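Long-range contacts in L-lysine 6-monooxygenase involved in desferrioxamine biosynthesis (Erwinia amylovora CFBP1430, PDB 5O8R), which probably catalyses the FAD- and NADPH-dependent N6-hydroxylation of L-lysine, a step in the biosynthesis of the siderophore desferrioxamine: residues T7-I12 with G32-F37; T48-E53 with L98-Y103; S194-G199 with E334-A339; M243-W248 with Q425-Q430. All coordinates share one frame; numbering follows the deposited sequence.

Interaction 1. Residues T7-I12 with G32-F37; sequences TIYDFI and GLNGVF
The beta-alpha-beta unit formed by strand 8-14, helix 18-27 and strand 35-38 brings Ile12 beside Val36 in a parallel bridge, CA atoms 5.0 Å apart. Before the strands pair properly, Asp10 and Asn34 grip each other twice. Asp10 N donates to Asn34 O (2.7 Å, 165° at the hydrogen), while Asp10 OD2 turns its anti lone pair to Asn34 N at 2.8 Å. With CG anti to the carbonyl carbon (chi1 -68°), Asp10 brings its carboxylate back beside its own N-H, and the two bonds fix the aspartate from backbone and side chain at once. Further on, Val36 N makes a weak bond to Phe11 O at 3.4 Å. The side chains of Ile12 and Val36 lie alongside each other, pointing the same way, with Ile12 CG1 3.5 Å from Val36 CG1. That same Val36 CG1 sits over the middle of the Tyr9 ring, 3.9 Å from its centroid, a CH-pi contact. The Asn34 amide is nearly parallel to this ring, its plane 13° away, and approaches obliquely through ND2. On the other side of the sheet Phe11 meets the Phe37 ring obliquely, centroids 5.3 Å apart, and its CE1 touches Leu33 CD2. Phe37 also packs on Ile16, a residue of the FAD site. Phe11, Leu33 and Phe37 pack on helix 18-27, and helix 399-411 adds Ile410 against Phe11 and Leu33. Tyr9 and Ile12 instead meet Trp150 of strand 147-152, and the Asp10 carbonyl accepts from Arg154.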
# COMPACT_ATOMS: atom_id res chain seq x y z
N THR A 7 39.68 7.83 40.03
CA THR A 7 38.34 8.44 40.06
C THR A 7 37.18 7.39 39.97
O THR A 7 37.26 6.38 39.28
CB THR A 7 38.18 9.49 38.92
OG1 THR A 7 38.05 8.79 37.68
CG2 THR A 7 39.38 10.48 38.81
N ILE A 8 36.09 7.68 40.66
CA ILE A 8 34.95 6.81 40.70
C ILE A 8 33.89 7.37 39.74
O ILE A 8 33.40 8.48 39.91
CB ILE A 8 34.33 6.74 42.11
CG1 ILE A 8 35.31 6.13 43.10
CG2 ILE A 8 33.06 5.90 42.11
CD1 ILE A 8 34.98 6.38 44.56
N TYR A 9 33.49 6.54 38.77
CA TYR A 9 32.55 6.94 37.74
C TYR A 9 31.15 6.99 38.30
O TYR A 9 30.82 6.28 39.28
CB TYR A 9 32.64 5.95 36.58
CG TYR A 9 33.89 6.09 35.74
CD1 TYR A 9 33.94 7.03 34.74
CD2 TYR A 9 35.01 5.27 35.91
CE1 TYR A 9 35.06 7.18 33.93
CE2 TYR A 9 36.14 5.42 35.11
CZ TYR A 9 36.16 6.38 34.11
OH TYR A 9 37.22 6.60 33.25
N ASP A 10 30.31 7.82 37.69
CA ASP A 10 28.91 7.96 38.14
C ASP A 10 28.14 6.71 37.80
O ASP A 10 27.32 6.21 38.59
CB ASP A 10 28.25 9.19 37.52
CG ASP A 10 28.85 10.50 38.03
OD1 ASP A 10 28.91 10.66 39.26
OD2 ASP A 10 29.25 11.35 37.21
N PHE A 11 28.41 6.22 36.59
CA PHE A 11 27.97 4.91 36.15
C PHE A 11 29.03 4.38 35.20
O PHE A 11 29.73 5.15 34.52
CB PHE A 11 26.60 4.99 35.47
CG PHE A 11 26.65 5.57 34.08
CD1 PHE A 11 26.82 6.95 33.87
CD2 PHE A 11 26.54 4.76 32.98
CE1 PHE A 11 26.89 7.48 32.57
CE2 PHE A 11 26.59 5.28 31.69
CZ PHE A 11 26.78 6.63 31.47
N ILE A 12 29.16 3.06 35.18
CA ILE A 12 29.84 2.33 34.11
C ILE A 12 28.78 1.44 33.46
O ILE A 12 27.92 0.82 34.15
CB ILE A 12 30.98 1.47 34.66
CG1 ILE A 12 32.24 2.32 34.74
CG2 ILE A 12 31.27 0.26 33.78
CD1 ILE A 12 33.23 1.81 35.76
N GLY A 32 28.50 17.29 33.75
CA GLY A 32 28.79 16.72 35.06
C GLY A 32 28.42 15.28 35.25
O GLY A 32 28.23 14.80 36.36
N LEU A 33 28.31 14.58 34.13
CA LEU A 33 28.05 13.16 34.14
C LEU A 33 29.31 12.57 33.64
O LEU A 33 29.79 12.93 32.54
CB LEU A 33 26.90 12.78 33.24
CG LEU A 33 26.50 11.32 33.34
CD1 LEU A 33 26.06 10.98 34.74
CD2 LEU A 33 25.39 11.04 32.35
N ASN A 34 29.86 11.70 34.46
CA ASN A 34 31.15 11.13 34.16
C ASN A 34 30.96 9.65 34.29
O ASN A 34 30.82 9.11 35.39
CB ASN A 34 32.24 11.65 35.08
CG ASN A 34 33.54 10.92 34.88
OD1 ASN A 34 34.23 11.07 33.86
ND2 ASN A 34 33.84 10.09 35.83
N GLY A 35 30.90 9.07 33.09
CA GLY A 35 30.59 7.67 32.87
C GLY A 35 31.24 7.13 31.59
O GLY A 35 31.68 7.88 30.68
N VAL A 36 31.30 5.80 31.56
CA VAL A 36 32.10 5.12 30.58
C VAL A 36 31.52 3.72 30.33
O VAL A 36 30.82 3.13 31.20
CB VAL A 36 33.57 5.12 31.07
CG1 VAL A 36 33.81 3.96 32.05
CG2 VAL A 36 34.56 5.10 29.93
N PHE A 37 31.80 3.20 29.12
CA PHE A 37 31.18 1.95 28.63
C PHE A 37 32.21 0.94 28.20
O PHE A 37 33.10 1.27 27.42
CB PHE A 37 30.26 2.23 27.43
CG PHE A 37 29.08 3.05 27.79
CD1 PHE A 37 29.16 4.43 27.80
CD2 PHE A 37 27.93 2.44 28.21
CE1 PHE A 37 28.09 5.18 28.18
CE2 PHE A 37 26.83 3.20 28.58
CZ PHE A 37 26.91 4.56 28.56

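Interaction 2. Residues T48-E53 with L98-Y103; sequences TGMMLE and LMRKEY. With NAP (NADP nicotinamide-adenine-dinucleotide phosphate), chain D.
Met51 and Arg100 bring the two backbones closest, CA atoms 6.7 Å apart, where an inverse gamma turn centred on Met51 faces the first turn of helix 100-113. The Arg100 side chain runs along this turn: Met51 CA lies over one face of its guanidinium, Met50 CB is at its edge, and NH2 comes within 3.5 Å of Met50 C. The chain bends at chi3 (79°), and both CD and NH1 of Arg100 lie 3.4 Å from O7N of the NADP carboxamide; NH1 is salt-bridged to Glu206. Arg100 belongs to the NADP-binding site and stands close to the bound FAD as well. Met99, at the N-cap position, starts the helix behind it; its carbonyl O receives both Glu102 N at 2.7 Å and Tyr103 N at 3.0 Å. Met51 stretches out with CG anti to its backbone N (chi1 -178°) and lays SD 4.0 Å from Lys101 CA. Met99 folds at chi2 and chi3, and its CE lies by Glu53 O. The charged ends of Glu53 and Lys101 turn to a second subunit, bridging to its Lys289 and Asp292 respectively.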
# COMPACT_ATOMS: atom_id res chain seq x y z
N THR A 48 25.91 -10.41 12.94
CA THR A 48 26.31 -10.42 11.48
C THR A 48 25.95 -11.71 10.63
O THR A 48 26.02 -11.67 9.38
CB THR A 48 27.84 -10.04 11.28
OG1 THR A 48 28.29 -9.18 12.33
CG2 THR A 48 28.12 -9.34 9.90
N GLY A 49 25.54 -12.81 11.31
CA GLY A 49 25.25 -14.13 10.69
C GLY A 49 23.80 -14.59 10.50
O GLY A 49 23.59 -15.75 10.09
N MET A 50 22.83 -13.72 10.81
CA MET A 50 21.40 -13.81 10.36
C MET A 50 21.00 -12.60 9.44
O MET A 50 19.84 -12.51 8.94
CB MET A 50 20.52 -13.87 11.61
CG MET A 50 19.14 -14.49 11.50
SD MET A 50 18.26 -14.21 13.07
CE MET A 50 19.12 -15.21 14.29
N MET A 51 21.98 -11.72 9.19
CA MET A 51 21.83 -10.44 8.49
C MET A 51 21.91 -10.61 6.99
O MET A 51 22.98 -10.49 6.38
CB MET A 51 22.92 -9.47 8.93
CG MET A 51 22.84 -8.09 8.32
SD MET A 51 24.00 -6.97 9.14
CE MET A 51 25.54 -7.23 8.19
N LEU A 52 20.72 -10.84 6.41
CA LEU A 52 20.50 -11.10 4.98
C LEU A 52 20.36 -9.83 4.16
O LEU A 52 19.72 -8.92 4.61
CB LEU A 52 19.17 -11.86 4.86
CG LEU A 52 19.22 -13.32 5.28
CD1 LEU A 52 17.87 -13.88 5.62
CD2 LEU A 52 19.84 -14.14 4.16
N GLU A 53 20.84 -9.80 2.92
CA GLU A 53 20.77 -8.54 2.09
C GLU A 53 19.44 -7.78 2.19
O GLU A 53 19.42 -6.54 2.15
CB GLU A 53 21.11 -8.80 0.59
CG GLU A 53 20.84 -7.58 -0.31
CD GLU A 53 21.13 -7.80 -1.79
OE1 GLU A 53 22.33 -7.85 -2.16
OE2 GLU A 53 20.15 -7.89 -2.59
N LEU A 98 14.78 0.84 8.23
CA LEU A 98 16.18 0.72 7.82
C LEU A 98 16.57 -0.72 7.55
O LEU A 98 16.19 -1.65 8.30
CB LEU A 98 17.10 1.19 8.94
CG LEU A 98 17.06 2.59 9.47
CD1 LEU A 98 17.85 2.64 10.78
CD2 LEU A 98 17.60 3.53 8.41
N MET A 99 17.44 -0.88 6.56
CA MET A 99 17.98 -2.19 6.27
C MET A 99 18.86 -2.49 7.45
O MET A 99 19.58 -1.61 7.89
CB MET A 99 18.79 -2.18 4.96
CG MET A 99 18.04 -1.71 3.73
SD MET A 99 16.60 -2.75 3.45
CE MET A 99 17.45 -4.25 3.00
N ARG A 100 18.84 -3.73 7.93
CA ARG A 100 19.68 -4.14 9.04
C ARG A 100 21.14 -3.85 8.78
O ARG A 100 21.85 -3.53 9.68
CB ARG A 100 19.46 -5.60 9.44
CG ARG A 100 18.80 -5.69 10.82
CD ARG A 100 18.07 -6.99 11.14
NE ARG A 100 19.05 -7.99 11.53
CZ ARG A 100 18.97 -9.29 11.25
NH1 ARG A 100 17.93 -9.82 10.58
NH2 ARG A 100 19.97 -10.09 11.66
N LYS A 101 21.60 -3.89 7.56
CA LYS A 101 22.98 -3.54 7.35
C LYS A 101 23.23 -2.07 7.58
O LYS A 101 24.35 -1.67 7.93
CB LYS A 101 23.48 -4.00 5.98
CG LYS A 101 24.62 -3.19 5.38
CD LYS A 101 25.20 -3.82 4.11
CE LYS A 101 26.02 -5.07 4.38
NZ LYS A 101 25.75 -6.06 3.29
N GLU A 102 22.24 -1.23 7.33
CA GLU A 102 22.51 0.19 7.47
C GLU A 102 22.40 0.51 8.95
O GLU A 102 23.18 1.30 9.45
CB GLU A 102 21.60 1.03 6.62
CG GLU A 102 22.06 2.47 6.46
CD GLU A 102 21.27 3.17 5.36
OE1 GLU A 102 20.07 2.95 5.32
OE2 GLU A 102 21.85 3.88 4.50
N TYR A 103 21.52 -0.14 9.68
CA TYR A 103 21.46 0.15 11.09
C TYR A 103 22.82 -0.14 11.67
O TYR A 103 23.40 0.60 12.49
CB TYR A 103 20.45 -0.71 11.74
CG TYR A 103 20.32 -0.46 13.20
CD1 TYR A 103 19.78 0.73 13.68
CD2 TYR A 103 20.74 -1.38 14.11
CE1 TYR A 103 19.64 0.96 15.04
CE2 TYR A 103 20.61 -1.14 15.46
CZ TYR A 103 20.05 0.01 15.92
OH TYR A 103 19.93 0.20 17.29
PA NAP D . 11.54 -15.84 18.77
O1A NAP D . 11.92 -15.87 20.27
O2A NAP D . 10.21 -15.23 18.30
O5B NAP D . 11.70 -17.28 18.07
C5B NAP D . 11.28 -18.40 18.83
C4B NAP D . 10.40 -19.30 18.00
O4B NAP D . 10.92 -20.56 18.35
C3B NAP D . 8.90 -19.20 18.38
O3B NAP D . 7.96 -19.38 17.27
C2B NAP D . 8.87 -20.28 19.46
O2B NAP D . 7.55 -20.78 19.78
C1B NAP D . 9.83 -21.30 18.85
N9A NAP D . 10.25 -22.39 19.77
C8A NAP D . 10.88 -22.37 20.97
N7A NAP D . 11.00 -23.66 21.46
C5A NAP D . 10.45 -24.46 20.54
C6A NAP D . 10.21 -25.89 20.38
N6A NAP D . 10.65 -26.67 21.35
N1A NAP D . 9.56 -26.37 19.28
C2A NAP D . 9.14 -25.55 18.28
N3A NAP D . 9.31 -24.20 18.33
C4A NAP D . 9.94 -23.64 19.42
O3 NAP D . 12.82 -15.02 18.19
PN NAP D . 13.51 -14.96 16.74
O1N NAP D . 14.97 -15.13 17.01
O2N NAP D . 12.80 -15.90 15.70
O5D NAP D . 13.35 -13.35 16.45
C5D NAP D . 12.43 -12.48 17.14
C4D NAP D . 12.99 -11.95 18.48
O4D NAP D . 14.06 -11.11 18.09
C3D NAP D . 11.98 -11.14 19.33
O3D NAP D . 11.91 -11.44 20.75
C2D NAP D . 12.37 -9.69 19.09
O2D NAP D . 12.65 -8.99 20.31
C1D NAP D . 13.61 -9.76 18.17
N1N NAP D . 13.47 -9.20 16.81
C2N NAP D . 14.33 -9.64 15.84
C3N NAP D . 14.26 -9.08 14.55
C7N NAP D . 15.14 -9.50 13.43
O7N NAP D . 15.53 -8.63 12.63
N7N NAP D . 15.42 -10.81 13.36
C4N NAP D . 13.32 -8.09 14.27
C5N NAP D . 12.46 -7.66 15.28
C6N NAP D . 12.56 -8.22 16.54
P2B NAP D . 6.53 -19.94 20.72
O1X NAP D . 5.57 -21.00 21.26
O2X NAP D . 5.90 -18.89 19.80
O3X NAP D . 7.44 -19.29 21.75

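Interaction 3. Residues S194-G199 with E334-A339; sequences SITVLG and EGLVMA. With NAP (NADP nicotinamide-adenine-dinucleotide phosphate), chain D.
Backbone hydrogen bonds between strands 194-198 and 335-338 give this contact its frame, a parallel ladder in which the two strand directions differ by 16°. Gly335 N binds Ser194 O, Val337 N binds Thr196 O at 3.0 Å, Leu198 N binds Val337 O at 2.9 Å, and Ala339 N closes the row on Leu198 O at 2.8 Å; Thr196 N reaches Gly335 O in a weak bond. One side-chain bond extends the ladder: Ser194 OG accepts from Glu334 N at 2.9 Å. The Glu334 carboxylate itself turns to the backbone N of Arg193.

Apolar contacts line both faces. Val197 and Val337 stand side by side, CG2 of Val197 4.2 Å from CB of Val337, on the face packed by helices 182-190 and 202-212. Leu198 and Met338 point together to the other face, where Leu198 CD2 meets Met338 SD at 3.7 Å; Leu198 holds CG anti to its backbone N (chi1 -168°), on the Met338 side of the sheet.

Ligand contacts gather at the C-terminal strand ends. Gly199 CA approaches the NADP ribose oxygen O4B at 3.4 Å, and Leu198 CD2 lies 3.7 Å from adenine C2A. Gly199 begins a GxGxxA sequence, consistent with a Rossmann-type dinucleotide loop. Between the strands, main-chain polar groups satisfy one another and the valines, leucines and methionine fill the faces; this bonded, buried pair brings Gly199 and Leu198 against the adenosine end of NADP.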
# COMPACT_ATOMS: atom_id res chain seq x y z
N SER A 194 17.15 -31.97 2.08
CA SER A 194 16.01 -31.57 2.85
C SER A 194 16.43 -30.63 4.02
O SER A 194 17.39 -30.89 4.72
CB SER A 194 15.32 -32.84 3.36
OG SER A 194 15.68 -33.10 4.70
N ILE A 195 15.72 -29.53 4.23
CA ILE A 195 16.03 -28.57 5.30
C ILE A 195 14.76 -28.28 6.04
O ILE A 195 13.73 -28.22 5.46
CB ILE A 195 16.52 -27.24 4.74
CG1 ILE A 195 17.65 -27.46 3.74
CG2 ILE A 195 16.98 -26.34 5.88
CD1 ILE A 195 18.11 -26.21 3.02
N THR A 196 14.86 -28.03 7.32
CA THR A 196 13.68 -27.79 8.12
C THR A 196 14.00 -26.63 8.98
O THR A 196 15.10 -26.50 9.41
CB THR A 196 13.43 -29.01 8.99
OG1 THR A 196 13.08 -30.08 8.14
CG2 THR A 196 12.35 -28.78 9.99
N VAL A 197 13.02 -25.80 9.26
CA VAL A 197 13.25 -24.56 9.96
C VAL A 197 12.34 -24.60 11.10
O VAL A 197 11.15 -24.74 10.90
CB VAL A 197 12.98 -23.36 9.06
CG1 VAL A 197 13.04 -22.09 9.85
CG2 VAL A 197 14.04 -23.30 8.00
N LEU A 198 12.90 -24.54 12.30
CA LEU A 198 12.16 -24.84 13.50
C LEU A 198 12.03 -23.58 14.34
O LEU A 198 13.03 -22.98 14.69
CB LEU A 198 12.85 -25.94 14.25
CG LEU A 198 11.88 -26.41 15.34
CD1 LEU A 198 11.61 -27.89 15.28
CD2 LEU A 198 12.43 -26.05 16.69
N GLY A 199 10.80 -23.17 14.62
CA GLY A 199 10.51 -21.86 15.24
C GLY A 199 9.82 -20.93 14.25
O GLY A 199 10.07 -21.06 13.05
N GLU A 334 17.50 -33.65 6.83
CA GLU A 334 18.93 -33.69 6.88
C GLU A 334 19.36 -32.41 7.56
O GLU A 334 19.85 -32.45 8.68
CB GLU A 334 19.53 -33.84 5.48
CG GLU A 334 19.12 -35.16 4.83
CD GLU A 334 19.89 -35.48 3.56
OE1 GLU A 334 20.60 -34.56 3.07
OE2 GLU A 334 19.77 -36.65 3.07
N GLY A 335 19.13 -31.29 6.91
CA GLY A 335 19.41 -29.96 7.48
C GLY A 335 18.40 -29.54 8.53
O GLY A 335 17.25 -29.96 8.53
N LEU A 336 18.85 -28.71 9.44
CA LEU A 336 18.02 -28.28 10.54
C LEU A 336 18.46 -26.89 11.04
O LEU A 336 19.56 -26.75 11.53
CB LEU A 336 18.05 -29.28 11.67
CG LEU A 336 17.33 -28.74 12.87
CD1 LEU A 336 15.88 -28.44 12.53
CD2 LEU A 336 17.36 -29.76 13.96
N VAL A 337 17.60 -25.87 10.89
CA VAL A 337 17.90 -24.52 11.28
C VAL A 337 17.03 -24.30 12.46
O VAL A 337 15.80 -24.40 12.35
CB VAL A 337 17.58 -23.52 10.19
CG1 VAL A 337 17.75 -22.11 10.69
CG2 VAL A 337 18.50 -23.74 8.99
N MET A 338 17.66 -24.04 13.60
CA MET A 338 16.98 -23.96 14.85
C MET A 338 16.79 -22.46 15.17
O MET A 338 17.69 -21.80 15.63
CB MET A 338 17.80 -24.66 15.87
CG MET A 338 17.04 -24.81 17.16
SD MET A 338 16.06 -26.30 17.19
CE MET A 338 17.33 -27.51 16.89
N ALA A 339 15.59 -21.95 14.90
CA ALA A 339 15.32 -20.51 14.84
C ALA A 339 14.51 -20.20 16.06
O ALA A 339 13.41 -19.63 15.99
CB ALA A 339 14.57 -20.16 13.55
PA NAP D . 11.54 -15.84 18.77
O1A NAP D . 11.92 -15.87 20.27
O2A NAP D . 10.21 -15.23 18.30
O5B NAP D . 11.70 -17.28 18.07
C5B NAP D . 11.28 -18.40 18.83
C4B NAP D . 10.40 -19.30 18.00
O4B NAP D . 10.92 -20.56 18.35
C3B NAP D . 8.90 -19.20 18.38
O3B NAP D . 7.96 -19.38 17.27
C2B NAP D . 8.87 -20.28 19.46
O2B NAP D . 7.55 -20.78 19.78
C1B NAP D . 9.83 -21.30 18.85
N9A NAP D . 10.25 -22.39 19.77
C8A NAP D . 10.88 -22.37 20.97
N7A NAP D . 11.00 -23.66 21.46
C5A NAP D . 10.45 -24.46 20.54
C6A NAP D . 10.21 -25.89 20.38
N6A NAP D . 10.65 -26.67 21.35
N1A NAP D . 9.56 -26.37 19.28
C2A NAP D . 9.14 -25.55 18.28
N3A NAP D . 9.31 -24.20 18.33
C4A NAP D . 9.94 -23.64 19.42
O3 NAP D . 12.82 -15.02 18.19
PN NAP D . 13.51 -14.96 16.74
O1N NAP D . 14.97 -15.13 17.01
O2N NAP D . 12.80 -15.90 15.70
O5D NAP D . 13.35 -13.35 16.45
C5D NAP D . 12.43 -12.48 17.14
C4D NAP D . 12.99 -11.95 18.48
O4D NAP D . 14.06 -11.11 18.09
C3D NAP D . 11.98 -11.14 19.33
O3D NAP D . 11.91 -11.44 20.75
C2D NAP D . 12.37 -9.69 19.09
O2D NAP D . 12.65 -8.99 20.31
C1D NAP D . 13.61 -9.76 18.17
N1N NAP D . 13.47 -9.20 16.81
C2N NAP D . 14.33 -9.64 15.84
C3N NAP D . 14.26 -9.08 14.55
C7N NAP D . 15.14 -9.50 13.43
O7N NAP D . 15.53 -8.63 12.63
N7N NAP D . 15.42 -10.81 13.36
C4N NAP D . 13.32 -8.09 14.27
C5N NAP D . 12.46 -7.66 15.28
C6N NAP D . 12.56 -8.22 16.54
P2B NAP D . 6.53 -19.94 20.72
O1X NAP D . 5.57 -21.00 21.26
O2X NAP D . 5.90 -18.89 19.80
O3X NAP D . 7.44 -19.29 21.75

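Interaction 4. Residues M243-W248 with Q425-Q430; sequences MTSPEW and QTFPAQ
Trp248 and Phe427 form a T-shaped pair: the pyrrole edge of the indole, led by CD1, points at the face of the phenylalanine ring, with planes at 87° and centroids 4.8 Å apart. The closest atoms are Trp248 CD1 and Phe427 CD1, at 3.6 Å. In Trp248, CG lies anti to the backbone N (chi1 -165°), which places the indole, and chi2 of 81° turns its CD1 side to Phe427. Its CB joins in from the same residue, 4.2 Å from the Phe427 centroid in a CH-pi contact. Phe427 has its CG anti to the carbonyl carbon, which sends the ring from the tail toward the start of helix 246-252. There Met243 CG touches Phe427 CE1 at 4.2 Å, and Met243 CB also lies over one face of the indole. Glu247 presents CB to Phe427 CE2, also at 4.2 Å; beyond CG its chain is extended, and OE2 receives the backbone N-H groups of Ile422 and Ala423. Trp248 further meets Phe391 edge-to-face, and its ring is also met by those of Tyr251 and Phe252. A third subunit borders the tail at Thr426 and Pro428. The whole is an aromatic cluster in which edge-to-face packing fastens the C-terminal tail to the first turn of helix 246-252, beside a subunit interface.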
# COMPACT_ATOMS: atom_id res chain seq x y z
N MET A 243 0.05 0.70 23.54
CA MET A 243 0.49 -0.07 24.65
C MET A 243 2.01 -0.14 24.77
O MET A 243 2.52 -0.74 25.72
CB MET A 243 -0.04 -1.48 24.54
CG MET A 243 -1.54 -1.64 24.40
SD MET A 243 -1.73 -3.43 24.42
CE MET A 243 -3.22 -3.57 25.42
N THR A 244 2.76 0.41 23.83
CA THR A 244 4.20 0.49 24.00
C THR A 244 4.48 1.91 24.38
O THR A 244 5.04 2.67 23.62
CB THR A 244 5.01 0.16 22.71
OG1 THR A 244 5.11 1.32 21.90
CG2 THR A 244 4.36 -0.92 21.90
N SER A 245 4.04 2.32 25.53
CA SER A 245 4.19 3.72 25.84
C SER A 245 4.25 3.87 27.34
O SER A 245 3.63 3.07 28.07
CB SER A 245 3.06 4.58 25.23
OG SER A 245 1.83 4.30 25.87
N PRO A 246 5.00 4.89 27.79
CA PRO A 246 5.13 5.18 29.19
C PRO A 246 3.81 4.92 29.98
O PRO A 246 3.84 4.19 30.98
CB PRO A 246 5.50 6.66 29.16
CG PRO A 246 6.33 6.77 27.94
CD PRO A 246 5.52 6.01 26.97
N GLU A 247 2.69 5.45 29.45
CA GLU A 247 1.36 5.35 30.07
C GLU A 247 1.03 3.88 30.31
O GLU A 247 0.68 3.48 31.41
CB GLU A 247 0.27 6.02 29.21
CG GLU A 247 0.72 7.30 28.47
CD GLU A 247 -0.39 8.29 28.11
OE1 GLU A 247 -1.60 8.13 28.42
OE2 GLU A 247 -0.01 9.29 27.46
N TRP A 248 1.21 3.06 29.28
CA TRP A 248 0.97 1.64 29.44
C TRP A 248 2.00 0.92 30.32
O TRP A 248 1.70 -0.12 30.89
CB TRP A 248 0.91 0.95 28.09
CG TRP A 248 0.31 -0.40 28.27
CD1 TRP A 248 -1.02 -0.71 28.36
CD2 TRP A 248 1.01 -1.62 28.47
NE1 TRP A 248 -1.20 -2.06 28.55
CE2 TRP A 248 0.04 -2.64 28.64
CE3 TRP A 248 2.37 -1.95 28.53
CZ2 TRP A 248 0.38 -3.96 28.83
CZ3 TRP A 248 2.71 -3.27 28.72
CH2 TRP A 248 1.72 -4.27 28.86
N GLN A 425 -6.06 6.28 24.47
CA GLN A 425 -6.70 5.34 25.37
C GLN A 425 -6.38 5.71 26.77
O GLN A 425 -5.28 6.18 27.04
CB GLN A 425 -6.14 3.96 25.17
CG GLN A 425 -6.57 3.36 23.87
CD GLN A 425 -5.83 2.11 23.56
OE1 GLN A 425 -6.17 1.02 24.08
NE2 GLN A 425 -4.82 2.23 22.71
N THR A 426 -7.33 5.51 27.67
CA THR A 426 -7.01 5.32 29.08
C THR A 426 -6.87 3.83 29.38
O THR A 426 -7.74 3.02 29.01
CB THR A 426 -8.09 5.93 29.95
OG1 THR A 426 -8.36 7.25 29.49
CG2 THR A 426 -7.66 5.97 31.40
N PHE A 427 -5.78 3.45 30.04
CA PHE A 427 -5.57 2.02 30.31
C PHE A 427 -6.11 1.44 31.61
O PHE A 427 -6.62 0.30 31.60
CB PHE A 427 -4.10 1.68 30.19
CG PHE A 427 -3.56 1.93 28.83
CD1 PHE A 427 -4.03 1.17 27.75
CD2 PHE A 427 -2.63 2.94 28.62
CE1 PHE A 427 -3.56 1.41 26.48
CE2 PHE A 427 -2.16 3.18 27.36
CZ PHE A 427 -2.63 2.41 26.28
N PRO A 428 -5.97 2.16 32.75
CA PRO A 428 -6.55 1.63 33.98
C PRO A 428 -8.02 1.96 34.05
O PRO A 428 -8.52 2.80 33.29
CB PRO A 428 -5.83 2.41 35.06
CG PRO A 428 -5.65 3.76 34.43
CD PRO A 428 -5.36 3.49 32.98
N ALA A 429 -8.70 1.33 34.98
CA ALA A 429 -10.03 1.77 35.32
C ALA A 429 -9.91 3.21 35.75
O ALA A 429 -8.87 3.63 36.20
CB ALA A 429 -10.60 0.91 36.42
N GLN A 430 -10.98 3.97 35.55
CA GLN A 430 -11.02 5.39 35.89
C GLN A 430 -12.48 5.79 35.88
O GLN A 430 -13.19 5.42 34.96
CB GLN A 430 -10.27 6.23 34.86
CG GLN A 430 -10.57 7.73 34.95
CD GLN A 430 -9.71 8.56 34.03
OE1 GLN A 430 -8.49 8.36 33.99
NE2 GLN A 430 -10.33 9.50 33.28

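In the fold
Interactions 1 and 2 follow one another along the chain, and both close before interaction 3 opens; interactions 3 and 4 cross, since 243-248 falls between 194-199 and 334-339, while 425-430 follows them. Interaction 1 lies in the mixed sheet that borders the FAD site and interaction 3 in the five-stranded parallel sheet of the NADP-binding part, centres about 45 Å apart on opposite sides of the chain's centre. Arg100 of interaction 2 lies close to both NADP and FAD; with interaction 3, about 21 Å away centre to centre, interaction 2 touches opposite ends of one NADP molecule. Interaction 4, about 33 Å or more from the others by centres, ties the tail back near neighbouring subunits.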